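Local coordinates for protein arabinan endo-1,5-alpha-l-arabinosidase A (PDB 1GYH) that hydrolyses the alpha-1,5-linked arabinofuranosyl bonds of linear arabinan, a plant cell-wall polysaccharide, releasing almost exclusively arabinotriose, at residues P194-L197 / Y202-L205; H221-R226 / R240-G245; I28-S33 / P105-E110. All blocks are in the same frame, centred on the assembly; numbering follows the deposited sequence. Where two conformers were deposited one is given.

Interaction 1 (P194-L197 / Y202-L205); sequences PFIL and YYYL
Leu197 and Tyr204 face each other as the hydrogen-bonded pair of an antiparallel hairpin, and their two backbone bonds hold the strands in register. Leu197 N donates to Tyr204 O over 2.9 Å, and Tyr204 N returns the bond to Leu197 O over 2.8 Å. One step along, Ile196 and Leu205 form a non-hydrogen-bonded pair. Here the strands close up through a CA-H...O contact, with Ile196 CA 3.2 Å from Tyr204 O.

The side chains pack most closely on the face that carries Ile196 and Leu205. Leu205 turns CG anti to its backbone N (chi1 170°), and its CD1 reaches across to Pro194 CB at 3.8 Å and to Ile196 CG1 at 3.9 Å. The other branch of Ile196, CG2, meets the rim of the Tyr203 ring near its plane, 3.9 Å from CD2. Branched aliphatic groups suit this seam because they fill it without needing polar partners, and Ile133 of strand 131-134 covers both Ile196 and Tyr203.

Across the sheet, the Tyr204 ring, with Leu197 O at its edge and in its plane, extends to meet Trp296 edge-to-face, while its OH is bonded to Gly300 O. The contact loosens at Tyr202, which is partly exposed and whose side chain does not meet residues 194-197; its ring instead makes a cation-pi contact with Arg226. Such a hairpin, here formed by the first two strands of a four-stranded antiparallel sheet, is characteristic of a blade in the five-bladed beta-propeller of glycoside hydrolase family 43, and its strand 191-199 also carries Glu192, the probable proton donor.

Interaction 2 (H221-R226 / R240-G245); sequences HLVVGR and RDMNQG
Gly225 lies on an extended strand and Met242 in a short 3-10 turn, their CA atoms 6.9 Å apart, and no hydrogen bond joins the two segments. From the loop side, Met242 makes the contact. With CG anti to its carbonyl carbon (chi1 -64°) and the chain straight through chi2, its sulfur is laid against the strand: SD sits 3.6 Å from both Gly225 CA and Gly225 N. Glycine suits this point because it leaves the backbone bare for the sulfur to settle on. The bend at chi3 (81°) then turns the methyl CE toward Val223 CG2, at 4.3 Å, a looser apolar touch. A long, flexible methionine can span the distance that the loop keeps from the strand.

The turn has its own bracing. Asp241 OD1 accepts from Asn243 N at 2.9 Å, closing an Asx turn, and Gln244 N bonds to Asp241 O at 3.0 Å.

Strand 221-227 runs between strands 202-209 and 248-251 of its antiparallel sheet, and the loop with Met242 leads from it into strand 248-251. Tyr234 of the same loop packs on Met242, while Asn243 ND2 reaches Ser171 O on strand 169-173 of another sheet.

Interaction 3 (I28-S33 / P105-E110); sequences ITIYSS and PDYRWE
Ile30 sets CG1 anti to its carbonyl carbon (chi1 -46°) and extends the chain beyond it, so that the methyl CD1 is thrust out to Tyr107 and Trp109. From the other segment Tyr107 comes to meet it head-on, CG being anti to the backbone N (chi1 -173°), while the Trp109 side chain arrives at a slant. The tip of the isoleucine thus lodges where the two aromatic residues converge.

CD1 is the one atom of Ile30 in close touch: it lies 3.8 Å from Trp109 NE1 and 4.1 Å from Trp109 CZ2, and Tyr107 OH stands 4.0 Å away. An unbranched end on a beta-branched residue fits well, since the bulk stays by the strand and a single methyl fills the notch.

The aromatic pair is fixed by its own polar bond. Trp109 NE1 donates to Tyr107 OH over 3.0 Å, the oxygen lying 16° out of the indole plane, and the same hydroxyl is hydrogen-bonded to Asp43 OD2. The buried methyl therefore rests beside polar atoms whose needs are met by each other and by Asp43.

Strand 29-33 runs antiparallel to strands 18-23 and 38-44, and Ile30 also packs on Tyr20 and Phe22 of the former. Asp43 belongs to the latter. The chain around Tyr107 leads toward strand 110-118, at the edge of the next sheet, with Trp109 resting on Thr95 and Asn97 of strand 90-97; the contact thus bridges two sheets.

Interactions 1 and 2 belong to one sheet and touch directly: Leu205 N probably bonds to Gly225 O at 3.0 Å, which places strand 202-209 beside strand 221-227. Both are buried, yet they differ in kind. Interaction 1 pairs neighbouring strands through backbone bonds and aliphatic packing, whereas interaction 2 fastens a loop to a strand with a single thioether. Interaction 3 lies on the other side of the chain's centre from interaction 2, their centres about 34 Å apart; it is only partly buried and joins two different sheets through a methyl and an aromatic pair. Interaction 1 lies near Glu192, the probable proton donor; interaction 3 lies away from the known sites.

Interaction 1 (P194-L197 / Y202-L205)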
ATOM      1  N   PRO A 194       1.675  -5.250  -1.864  1.00 15.32           N
ATOM      2  CA  PRO A 194       2.384  -5.858  -0.727  1.00 14.57           C
ATOM      3  C   PRO A 194       2.518  -4.869   0.431  1.00 15.62           C
ATOM      4  O   PRO A 194       2.644  -3.650   0.236  1.00 14.21           O
ATOM      5  CB  PRO A 194       3.762  -6.136  -1.265  1.00 14.72           C
ATOM      6  CG  PRO A 194       3.972  -5.064  -2.337  1.00 15.87           C
ATOM      7  CD  PRO A 194       2.575  -4.974  -2.998  1.00 15.66           C
ATOM      8  N   PHE A 195       2.538  -5.405   1.655  1.00 14.84           N
ATOM      9  CA  PHE A 195       2.913  -4.564   2.794  1.00 13.97           C
ATOM     10  C   PHE A 195       3.618  -5.453   3.805  1.00 13.79           C
ATOM     11  O   PHE A 195       3.122  -6.543   4.085  1.00 14.23           O
ATOM     12  CB  PHE A 195       1.698  -3.853   3.418  1.00 14.27           C
ATOM     13  CG  PHE A 195       2.103  -2.793   4.417  1.00 14.25           C
ATOM     14  CD1 PHE A 195       2.422  -3.137   5.744  1.00 15.21           C
ATOM     15  CD2 PHE A 195       2.281  -1.482   4.014  1.00 15.23           C
ATOM     16  CE1 PHE A 195       2.846  -2.164   6.648  1.00 13.28           C
ATOM     17  CE2 PHE A 195       2.679  -0.507   4.887  1.00 15.24           C
ATOM     18  CZ  PHE A 195       2.962  -0.836   6.229  1.00 14.79           C
ATOM     19  N   ILE A 196       4.793  -5.031   4.276  1.00 13.08           N
ATOM     20  CA  ILE A 196       5.548  -5.826   5.241  1.00 13.72           C
ATOM     21  C   ILE A 196       5.601  -5.186   6.645  1.00 13.72           C
ATOM     22  O   ILE A 196       5.952  -4.013   6.801  1.00 14.86           O
ATOM     23  CB  ILE A 196       6.932  -6.106   4.720  1.00 13.19           C
ATOM     24  CG1 ILE A 196       6.838  -6.824   3.340  1.00 12.36           C
ATOM     25  CG2 ILE A 196       7.741  -6.972   5.748  1.00 13.07           C
ATOM     26  CD1 ILE A 196       8.103  -6.910   2.551  1.00 14.30           C
ATOM     27  N   LEU A 197       5.280  -5.999   7.656  1.00 14.15           N
ATOM     28  CA  LEU A 197       5.394  -5.575   9.067  1.00 13.35           C
ATOM     29  C   LEU A 197       6.303  -6.540   9.829  1.00 13.04           C
ATOM     30  O   LEU A 197       6.126  -7.739   9.783  1.00 13.25           O
ATOM     31  CB  LEU A 197       4.019  -5.503   9.747  1.00 13.71           C
ATOM     32  CG  LEU A 197       3.989  -5.078  11.259  1.00 13.24           C
ATOM     33  CD1 LEU A 197       4.125  -3.606  11.381  1.00 12.99           C
ATOM     34  CD2 LEU A 197       2.684  -5.562  11.952  1.00 13.82           C
ATOM     35  N   TYR A 202       9.677 -12.546  13.102  1.00 14.07           N
ATOM     36  CA  TYR A 202       9.307 -12.672  11.705  1.00 13.56           C
ATOM     37  C   TYR A 202       8.940 -11.348  11.042  1.00 13.58           C
ATOM     38  O   TYR A 202       8.491 -10.393  11.707  1.00 11.72           O
ATOM     39  CB  TYR A 202       8.105 -13.581  11.574  1.00 13.12           C
ATOM     40  CG  TYR A 202       8.358 -15.033  11.836  1.00 17.36           C
ATOM     41  CD1 TYR A 202       8.836 -15.870  10.842  1.00 17.50           C
ATOM     42  CD2 TYR A 202       8.084 -15.588  13.090  1.00 19.25           C
ATOM     43  CE1 TYR A 202       9.041 -17.217  11.088  1.00 19.84           C
ATOM     44  CE2 TYR A 202       8.280 -16.947  13.333  1.00 19.80           C
ATOM     45  CZ  TYR A 202       8.764 -17.738  12.335  1.00 19.81           C
ATOM     46  OH  TYR A 202       8.969 -19.074  12.560  1.00 21.71           O
ATOM     47  N   TYR A 203       9.152 -11.334   9.713  1.00 13.01           N
ATOM     48  CA  TYR A 203       8.563 -10.348   8.819  1.00 13.29           C
ATOM     49  C   TYR A 203       7.257 -10.930   8.279  1.00 13.56           C
ATOM     50  O   TYR A 203       7.236 -12.068   7.811  1.00 14.63           O
ATOM     51  CB  TYR A 203       9.495 -10.020   7.660  1.00 12.23           C
ATOM     52  CG  TYR A 203      10.725  -9.267   8.058  1.00 12.48           C
ATOM     53  CD1 TYR A 203      11.845  -9.946   8.545  1.00 13.00           C
ATOM     54  CD2 TYR A 203      10.778  -7.875   7.999  1.00 12.76           C
ATOM     55  CE1 TYR A 203      12.988  -9.254   8.937  1.00 11.04           C
ATOM     56  CE2 TYR A 203      11.903  -7.184   8.400  1.00 11.94           C
ATOM     57  CZ  TYR A 203      13.009  -7.877   8.857  1.00 11.60           C
ATOM     58  OH  TYR A 203      14.141  -7.209   9.266  1.00 12.75           O
ATOM     59  N   TYR A 204       6.184 -10.158   8.347  1.00 13.55           N
ATOM     60  CA  TYR A 204       4.891 -10.595   7.811  1.00 13.38           C
ATOM     61  C   TYR A 204       4.556  -9.813   6.528  1.00 13.33           C
ATOM     62  O   TYR A 204       4.482  -8.591   6.555  1.00 13.04           O
ATOM     63  CB  TYR A 204       3.752 -10.437   8.816  1.00 13.40           C
ATOM     64  CG  TYR A 204       3.922 -11.365  10.021  1.00 12.95           C
ATOM     65  CD1 TYR A 204       4.816 -11.049  11.042  1.00 12.34           C
ATOM     66  CD2 TYR A 204       3.222 -12.562  10.108  1.00 11.84           C
ATOM     67  CE1 TYR A 204       4.976 -11.908  12.145  1.00 13.26           C
ATOM     68  CE2 TYR A 204       3.408 -13.445  11.213  1.00 13.15           C
ATOM     69  CZ  TYR A 204       4.269 -13.106  12.213  1.00 13.36           C
ATOM     70  OH  TYR A 204       4.461 -13.983  13.275  1.00 14.57           O
ATOM     71  N   LEU A 205       4.321 -10.558   5.448  1.00 13.36           N
ATOM     72  CA  LEU A 205       3.937  -9.986   4.136  1.00 12.91           C
ATOM     73  C   LEU A 205       2.452 -10.122   3.987  1.00 13.09           C
ATOM     74  O   LEU A 205       1.919 -11.252   3.940  1.00 13.76           O
ATOM     75  CB  LEU A 205       4.658 -10.711   2.990  1.00 13.51           C
ATOM     76  CG  LEU A 205       4.167 -10.368   1.553  1.00 12.82           C
ATOM     77  CD1 LEU A 205       4.305  -8.918   1.279  1.00 13.95           C
ATOM     78  CD2 LEU A 205       4.941 -11.192   0.557  1.00 14.47           C
TER

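Interaction 2 (H221-R226 / R240-G245)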
ATOM      1  N   HIS A 221      -9.716  -9.357  -1.067  1.00 14.29           N
ATOM      2  CA  HIS A 221      -9.493  -9.784   0.343  1.00 13.95           C
ATOM      3  C   HIS A 221      -8.006  -9.842   0.669  1.00 14.11           C
ATOM      4  O   HIS A 221      -7.158  -9.664  -0.213  1.00 13.38           O
ATOM      5  CB  HIS A 221     -10.166 -11.137   0.617  1.00 13.63           C
ATOM      6  CG  HIS A 221      -9.596 -12.291  -0.156  1.00 14.73           C
ATOM      7  ND1 HIS A 221      -9.834 -12.485  -1.501  1.00 13.88           N
ATOM      8  CD2 HIS A 221      -8.822 -13.333   0.243  1.00 14.75           C
ATOM      9  CE1 HIS A 221      -9.229 -13.598  -1.898  1.00 15.45           C
ATOM     10  NE2 HIS A 221      -8.632 -14.145  -0.847  1.00 17.25           N
ATOM     11  N   LEU A 222      -7.687 -10.077   1.950  1.00 13.77           N
ATOM     12  CA  LEU A 222      -6.298 -10.064   2.420  1.00 13.67           C
ATOM     13  C   LEU A 222      -5.820 -11.445   2.850  1.00 13.27           C
ATOM     14  O   LEU A 222      -6.530 -12.169   3.552  1.00 12.65           O
ATOM     15  CB  LEU A 222      -6.153  -9.116   3.598  1.00 13.85           C
ATOM     16  CG  LEU A 222      -6.437  -7.634   3.352  1.00 15.59           C
ATOM     17  CD1 LEU A 222      -6.296  -6.831   4.643  1.00 18.08           C
ATOM     18  CD2 LEU A 222      -5.435  -7.092   2.316  1.00 16.10           C
ATOM     19  N   VAL A 223      -4.609 -11.758   2.416  1.00 13.21           N
ATOM     20  CA  VAL A 223      -3.863 -12.942   2.791  1.00 12.97           C
ATOM     21  C   VAL A 223      -2.505 -12.534   3.366  1.00 13.58           C
ATOM     22  O   VAL A 223      -2.050 -11.367   3.235  1.00 14.36           O
ATOM     23  CB  VAL A 223      -3.618 -13.925   1.595  1.00 13.12           C
ATOM     24  CG1 VAL A 223      -4.947 -14.438   1.060  1.00 14.24           C
ATOM     25  CG2 VAL A 223      -2.788 -13.314   0.505  1.00 13.60           C
ATOM     26  N   VAL A 224      -1.867 -13.505   4.036  1.00 14.10           N
ATOM     27  CA  VAL A 224      -0.606 -13.252   4.752  1.00 13.91           C
ATOM     28  C   VAL A 224       0.340 -14.470   4.686  1.00 12.69           C
ATOM     29  O   VAL A 224      -0.103 -15.620   4.608  1.00 12.28           O
ATOM     30  CB  VAL A 224      -0.907 -12.856   6.285  1.00 13.63           C
ATOM     31  CG1 VAL A 224      -1.377 -14.051   7.082  1.00 15.22           C
ATOM     32  CG2 VAL A 224       0.323 -12.265   6.946  1.00 17.05           C
ATOM     33  N   GLY A 225       1.636 -14.177   4.747  1.00 13.20           N
ATOM     34  CA  GLY A 225       2.713 -15.154   4.929  1.00 13.27           C
ATOM     35  C   GLY A 225       3.831 -14.553   5.788  1.00 14.04           C
ATOM     36  O   GLY A 225       3.773 -13.382   6.117  1.00 13.08           O
ATOM     37  N   ARG A 226       4.813 -15.368   6.207  1.00 13.41           N
ATOM     38  CA  ARG A 226       5.861 -14.885   7.112  1.00 14.21           C
ATOM     39  C   ARG A 226       7.214 -15.494   6.795  1.00 14.08           C
ATOM     40  O   ARG A 226       7.310 -16.641   6.289  1.00 14.79           O
ATOM     41  CB  ARG A 226       5.454 -15.087   8.591  1.00 13.53           C
ATOM     42  CG  ARG A 226       5.714 -16.489   9.129  1.00 13.72           C
ATOM     43  CD  ARG A 226       5.167 -16.761  10.552  1.00 14.17           C
ATOM     44  NE  ARG A 226       5.339 -18.164  10.949  1.00 12.13           N
ATOM     45  CZ  ARG A 226       4.724 -18.720  11.999  1.00 14.24           C
ATOM     46  NH1 ARG A 226       3.922 -17.983  12.762  1.00 14.67           N
ATOM     47  NH2 ARG A 226       4.909 -19.994  12.300  1.00 14.88           N
ATOM     48  N   ARG A 240       3.436 -23.287   2.634  1.00 13.12           N
ATOM     49  CA  ARG A 240       3.521 -22.990   1.205  1.00 13.61           C
ATOM     50  C   ARG A 240       4.082 -21.592   0.953  1.00 11.88           C
ATOM     51  O   ARG A 240       3.573 -20.593   1.497  1.00 11.92           O
ATOM     52  CB  ARG A 240       2.137 -23.140   0.544  1.00 13.32           C
ATOM     53  CG  ARG A 240       2.155 -23.075  -0.986  0.50 16.91           C
ATOM     54  CD  ARG A 240       0.881 -23.671  -1.606  0.50 21.02           C
ATOM     55  NE  ARG A 240       0.619 -23.144  -2.939  0.50 24.08           N
ATOM     56  CZ  ARG A 240      -0.585 -23.051  -3.519  0.50 25.05           C
ATOM     57  NH1 ARG A 240      -1.682 -23.467  -2.904  0.50 25.20           N
ATOM     58  NH2 ARG A 240      -0.685 -22.538  -4.741  0.50 26.05           N
ATOM     59  N   ASP A 241       5.110 -21.558   0.110  1.00 11.32           N
ATOM     60  CA  ASP A 241       5.800 -20.350  -0.351  1.00 12.14           C
ATOM     61  C   ASP A 241       4.806 -19.459  -1.156  1.00 12.52           C
ATOM     62  O   ASP A 241       4.108 -19.956  -2.052  1.00 12.89           O
ATOM     63  CB  ASP A 241       6.980 -20.758  -1.220  1.00 11.99           C
ATOM     64  CG  ASP A 241       7.905 -19.592  -1.609  1.00 13.61           C
ATOM     65  OD1 ASP A 241       7.612 -18.388  -1.345  1.00 13.18           O
ATOM     66  OD2 ASP A 241       8.988 -19.825  -2.202  1.00 16.01           O
ATOM     67  N   MET A 242       4.703 -18.193  -0.778  1.00 12.51           N
ATOM     68  CA  MET A 242       3.891 -17.208  -1.513  1.00 13.04           C
ATOM     69  C   MET A 242       4.396 -17.030  -2.977  1.00 13.49           C
ATOM     70  O   MET A 242       3.592 -16.639  -3.847  1.00 13.33           O
ATOM     71  CB  MET A 242       3.830 -15.865  -0.781  1.00 12.88           C
ATOM     72  CG  MET A 242       3.120 -15.959   0.591  1.00 13.80           C
ATOM     73  SD  MET A 242       2.992 -14.395   1.470  1.00 14.46           S
ATOM     74  CE  MET A 242       1.536 -13.658   0.653  1.00 18.34           C
ATOM     75  N   ASN A 243       5.660 -17.333  -3.246  1.00 12.56           N
ATOM     76  CA  ASN A 243       6.189 -17.393  -4.649  1.00 13.83           C
ATOM     77  C   ASN A 243       5.585 -18.491  -5.508  1.00 14.08           C
ATOM     78  O   ASN A 243       5.780 -18.487  -6.728  1.00 14.15           O
ATOM     79  CB  ASN A 243       7.717 -17.532  -4.701  1.00 13.79           C
ATOM     80  CG  ASN A 243       8.426 -16.200  -4.547  1.00 15.91           C
ATOM     81  OD1 ASN A 243       7.863 -15.127  -4.821  1.00 16.56           O
ATOM     82  ND2 ASN A 243       9.655 -16.252  -4.109  1.00 17.81           N
ATOM     83  N   GLN A 244       4.840 -19.419  -4.896  1.00 14.53           N
ATOM     84  CA  GLN A 244       4.108 -20.446  -5.629  1.00 14.17           C
ATOM     85  C   GLN A 244       2.656 -20.460  -5.208  1.00 13.58           C
ATOM     86  O   GLN A 244       2.008 -21.495  -5.183  1.00 14.78           O
ATOM     87  CB  GLN A 244       4.788 -21.850  -5.534  1.00 15.22           C
ATOM     88  CG  GLN A 244       6.218 -21.821  -6.067  1.00 17.30           C
ATOM     89  CD  GLN A 244       6.678 -23.084  -6.684  1.00 19.77           C
ATOM     90  OE1 GLN A 244       5.977 -23.670  -7.492  1.00 20.70           O
ATOM     91  NE2 GLN A 244       7.883 -23.531  -6.301  1.00 21.16           N
ATOM     92  N   GLY A 245       2.106 -19.291  -4.940  1.00 13.55           N
ATOM     93  CA  GLY A 245       0.693 -19.160  -4.688  1.00 14.40           C
ATOM     94  C   GLY A 245       0.244 -19.385  -3.256  1.00 14.80           C
ATOM     95  O   GLY A 245      -0.947 -19.421  -2.990  1.00 14.33           O
TER

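Interaction 3 (I28-S33 / P105-E110)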
ATOM      1  N   ILE A  28      -2.360  12.876  -4.592  1.00 11.85           N
ATOM      2  CA  ILE A  28      -2.390  12.181  -3.278  1.00 12.84           C
ATOM      3  C   ILE A  28      -3.118  13.049  -2.237  1.00 12.69           C
ATOM      4  O   ILE A  28      -2.703  14.152  -1.945  1.00 12.23           O
ATOM      5  CB  ILE A  28      -1.030  11.765  -2.772  1.00 12.92           C
ATOM      6  CG1 ILE A  28      -0.351  10.718  -3.654  1.00 12.61           C
ATOM      7  CG2 ILE A  28      -1.143  11.182  -1.319  1.00 13.06           C
ATOM      8  CD1 ILE A  28      -1.027   9.369  -3.792  1.00 14.40           C
ATOM      9  N   THR A  29      -4.240  12.550  -1.731  1.00 12.31           N
ATOM     10  CA  THR A  29      -5.079  13.274  -0.777  1.00 12.78           C
ATOM     11  C   THR A  29      -4.549  13.014   0.647  1.00 12.60           C
ATOM     12  O   THR A  29      -4.280  11.873   0.994  1.00 11.26           O
ATOM     13  CB  THR A  29      -6.530  12.792  -0.861  1.00 12.54           C
ATOM     14  OG1 THR A  29      -7.029  12.794  -2.217  1.00 12.58           O
ATOM     15  CG2 THR A  29      -7.441  13.755  -0.109  1.00 13.59           C
ATOM     16  N   ILE A  30      -4.391  14.087   1.421  1.00 13.34           N
ATOM     17  CA  ILE A  30      -3.891  14.040   2.807  1.00 12.66           C
ATOM     18  C   ILE A  30      -4.937  14.579   3.803  1.00 13.16           C
ATOM     19  O   ILE A  30      -5.461  15.666   3.613  1.00 12.91           O
ATOM     20  CB  ILE A  30      -2.601  14.825   2.980  1.00 12.43           C
ATOM     21  CG1 ILE A  30      -1.595  14.530   1.858  1.00 13.22           C
ATOM     22  CG2 ILE A  30      -1.982  14.512   4.428  1.00 11.88           C
ATOM     23  CD1 ILE A  30      -0.276  15.463   1.887  1.00 13.12           C
ATOM     24  N   TYR A  31      -5.218  13.780   4.856  1.00 13.19           N
ATOM     25  CA  TYR A  31      -6.033  14.182   5.990  1.00 13.03           C
ATOM     26  C   TYR A  31      -5.239  14.164   7.301  1.00 13.18           C
ATOM     27  O   TYR A  31      -4.227  13.473   7.405  1.00 11.86           O
ATOM     28  CB  TYR A  31      -7.201  13.243   6.178  1.00 12.79           C
ATOM     29  CG  TYR A  31      -8.066  13.061   4.975  1.00 12.94           C
ATOM     30  CD1 TYR A  31      -7.745  12.105   4.025  1.00 14.60           C
ATOM     31  CD2 TYR A  31      -9.206  13.852   4.783  1.00 14.62           C
ATOM     32  CE1 TYR A  31      -8.555  11.887   2.915  1.00 14.79           C
ATOM     33  CE2 TYR A  31     -10.042  13.648   3.659  1.00 15.66           C
ATOM     34  CZ  TYR A  31      -9.693  12.694   2.726  1.00 14.69           C
ATOM     35  OH  TYR A  31     -10.486  12.485   1.611  1.00 18.40           O
ATOM     36  N   SER A  32      -5.764  14.884   8.296  1.00 13.78           N
ATOM     37  CA  SER A  32      -5.171  14.964   9.654  1.00 14.00           C
ATOM     38  C   SER A  32      -6.183  14.750  10.765  1.00 13.99           C
ATOM     39  O   SER A  32      -7.375  14.985  10.611  1.00 13.77           O
ATOM     40  CB  SER A  32      -4.426  16.280   9.891  1.00 13.87           C
ATOM     41  OG  SER A  32      -5.307  17.384   9.930  1.00 15.11           O
ATOM     42  N   SER A  33      -5.710  14.317  11.922  1.00 14.05           N
ATOM     43  CA  SER A  33      -6.613  13.990  13.005  1.00 13.83           C
ATOM     44  C   SER A  33      -5.884  13.938  14.358  1.00 14.55           C
ATOM     45  O   SER A  33      -4.723  13.526  14.428  1.00 14.16           O
ATOM     46  CB  SER A  33      -7.291  12.642  12.726  1.00 14.69           C
ATOM     47  OG  SER A  33      -8.064  12.216  13.827  1.00 12.44           O
ATOM     48  N   PRO A 105       5.990  26.906   8.602  1.00 15.48           N
ATOM     49  CA  PRO A 105       6.983  27.533   7.718  1.00 14.87           C
ATOM     50  C   PRO A 105       7.932  26.540   7.019  1.00 14.61           C
ATOM     51  O   PRO A 105       8.505  26.889   5.986  1.00 13.17           O
ATOM     52  CB  PRO A 105       7.746  28.503   8.650  1.00 16.13           C
ATOM     53  CG  PRO A 105       7.331  28.181  10.034  1.00 15.76           C
ATOM     54  CD  PRO A 105       6.091  27.385   9.990  1.00 15.65           C
ATOM     55  N   ASP A 106       8.062  25.315   7.537  1.00 13.28           N
ATOM     56  CA  ASP A 106       8.935  24.308   6.942  1.00 13.09           C
ATOM     57  C   ASP A 106       8.178  23.448   5.894  1.00 11.90           C
ATOM     58  O   ASP A 106       8.753  22.554   5.285  1.00 11.46           O
ATOM     59  CB  ASP A 106       9.472  23.344   8.027  1.00 13.88           C
ATOM     60  CG  ASP A 106      10.395  24.002   9.033  1.00 16.66           C
ATOM     61  OD1 ASP A 106      11.202  24.913   8.695  1.00 17.00           O
ATOM     62  OD2 ASP A 106      10.357  23.630  10.224  1.00 21.31           O
ATOM     63  N   TYR A 107       6.877  23.649   5.745  1.00 11.56           N
ATOM     64  CA  TYR A 107       6.085  22.772   4.888  1.00 11.63           C
ATOM     65  C   TYR A 107       6.252  23.040   3.377  1.00 11.33           C
ATOM     66  O   TYR A 107       5.885  24.117   2.888  1.00  9.30           O
ATOM     67  CB  TYR A 107       4.608  22.875   5.236  1.00 11.86           C
ATOM     68  CG  TYR A 107       3.694  21.878   4.525  1.00 12.73           C
ATOM     69  CD1 TYR A 107       3.054  22.202   3.315  1.00 13.52           C
ATOM     70  CD2 TYR A 107       3.415  20.646   5.094  1.00 13.42           C
ATOM     71  CE1 TYR A 107       2.167  21.289   2.704  1.00 12.17           C
ATOM     72  CE2 TYR A 107       2.553  19.726   4.491  1.00 13.84           C
ATOM     73  CZ  TYR A 107       1.917  20.051   3.303  1.00 13.70           C
ATOM     74  OH  TYR A 107       1.054  19.133   2.743  1.00 11.90           O
ATOM     75  N   ARG A 108       6.770  22.031   2.677  1.00 11.97           N
ATOM     76  CA  ARG A 108       6.823  21.999   1.198  1.00 12.81           C
ATOM     77  C   ARG A 108       7.221  20.627   0.696  1.00 12.54           C
ATOM     78  O   ARG A 108       8.270  20.125   1.045  1.00 11.89           O
ATOM     79  CB  ARG A 108       7.810  23.048   0.658  1.00 13.02           C
ATOM     80  CG  ARG A 108       7.918  23.059  -0.882  1.00 15.38           C
ATOM     81  CD  ARG A 108       8.667  24.240  -1.471  1.00 15.64           C
ATOM     82  NE  ARG A 108      10.102  24.070  -1.335  1.00 15.57           N
ATOM     83  CZ  ARG A 108      11.002  24.875  -1.837  1.00 16.11           C
ATOM     84  NH1 ARG A 108      10.645  25.946  -2.528  1.00 19.19           N
ATOM     85  NH2 ARG A 108      12.279  24.651  -1.611  1.00 15.60           N
ATOM     86  N   TRP A 109       6.386  20.036  -0.150  1.00 12.42           N
ATOM     87  CA  TRP A 109       6.705  18.814  -0.866  1.00 12.11           C
ATOM     88  C   TRP A 109       7.626  19.054  -2.068  1.00 13.79           C
ATOM     89  O   TRP A 109       7.337  19.888  -2.940  1.00 13.10           O
ATOM     90  CB  TRP A 109       5.412  18.107  -1.329  1.00 12.40           C
ATOM     91  CG  TRP A 109       4.579  17.576  -0.220  1.00 12.24           C
ATOM     92  CD1 TRP A 109       3.446  18.137   0.290  1.00 14.80           C
ATOM     93  CD2 TRP A 109       4.825  16.406   0.551  1.00 12.65           C
ATOM     94  NE1 TRP A 109       2.970  17.377   1.329  1.00 12.42           N
ATOM     95  CE2 TRP A 109       3.794  16.305   1.504  1.00 13.76           C
ATOM     96  CE3 TRP A 109       5.820  15.420   0.538  1.00 14.41           C
ATOM     97  CZ2 TRP A 109       3.736  15.275   2.457  1.00 13.80           C
ATOM     98  CZ3 TRP A 109       5.757  14.362   1.503  1.00 13.59           C
ATOM     99  CH2 TRP A 109       4.707  14.305   2.419  1.00 15.14           C
ATOM    100  N   GLU A 110       8.738  18.309  -2.110  1.00 14.38           N
ATOM    101  CA  GLU A 110       9.741  18.428  -3.149  1.00 14.60           C
ATOM    102  C   GLU A 110       9.917  17.100  -3.860  1.00 13.97           C
ATOM    103  O   GLU A 110      10.401  16.121  -3.293  1.00 13.55           O
ATOM    104  CB  GLU A 110      11.072  18.936  -2.562  1.00 15.33           C
ATOM    105  CG  GLU A 110      10.887  20.194  -1.717  1.00 16.93           C
ATOM    106  CD  GLU A 110      12.173  20.898  -1.337  1.00 18.16           C
ATOM    107  OE1 GLU A 110      13.279  20.391  -1.634  1.00 20.74           O
ATOM    108  OE2 GLU A 110      12.063  21.981  -0.744  1.00 17.75           O
TER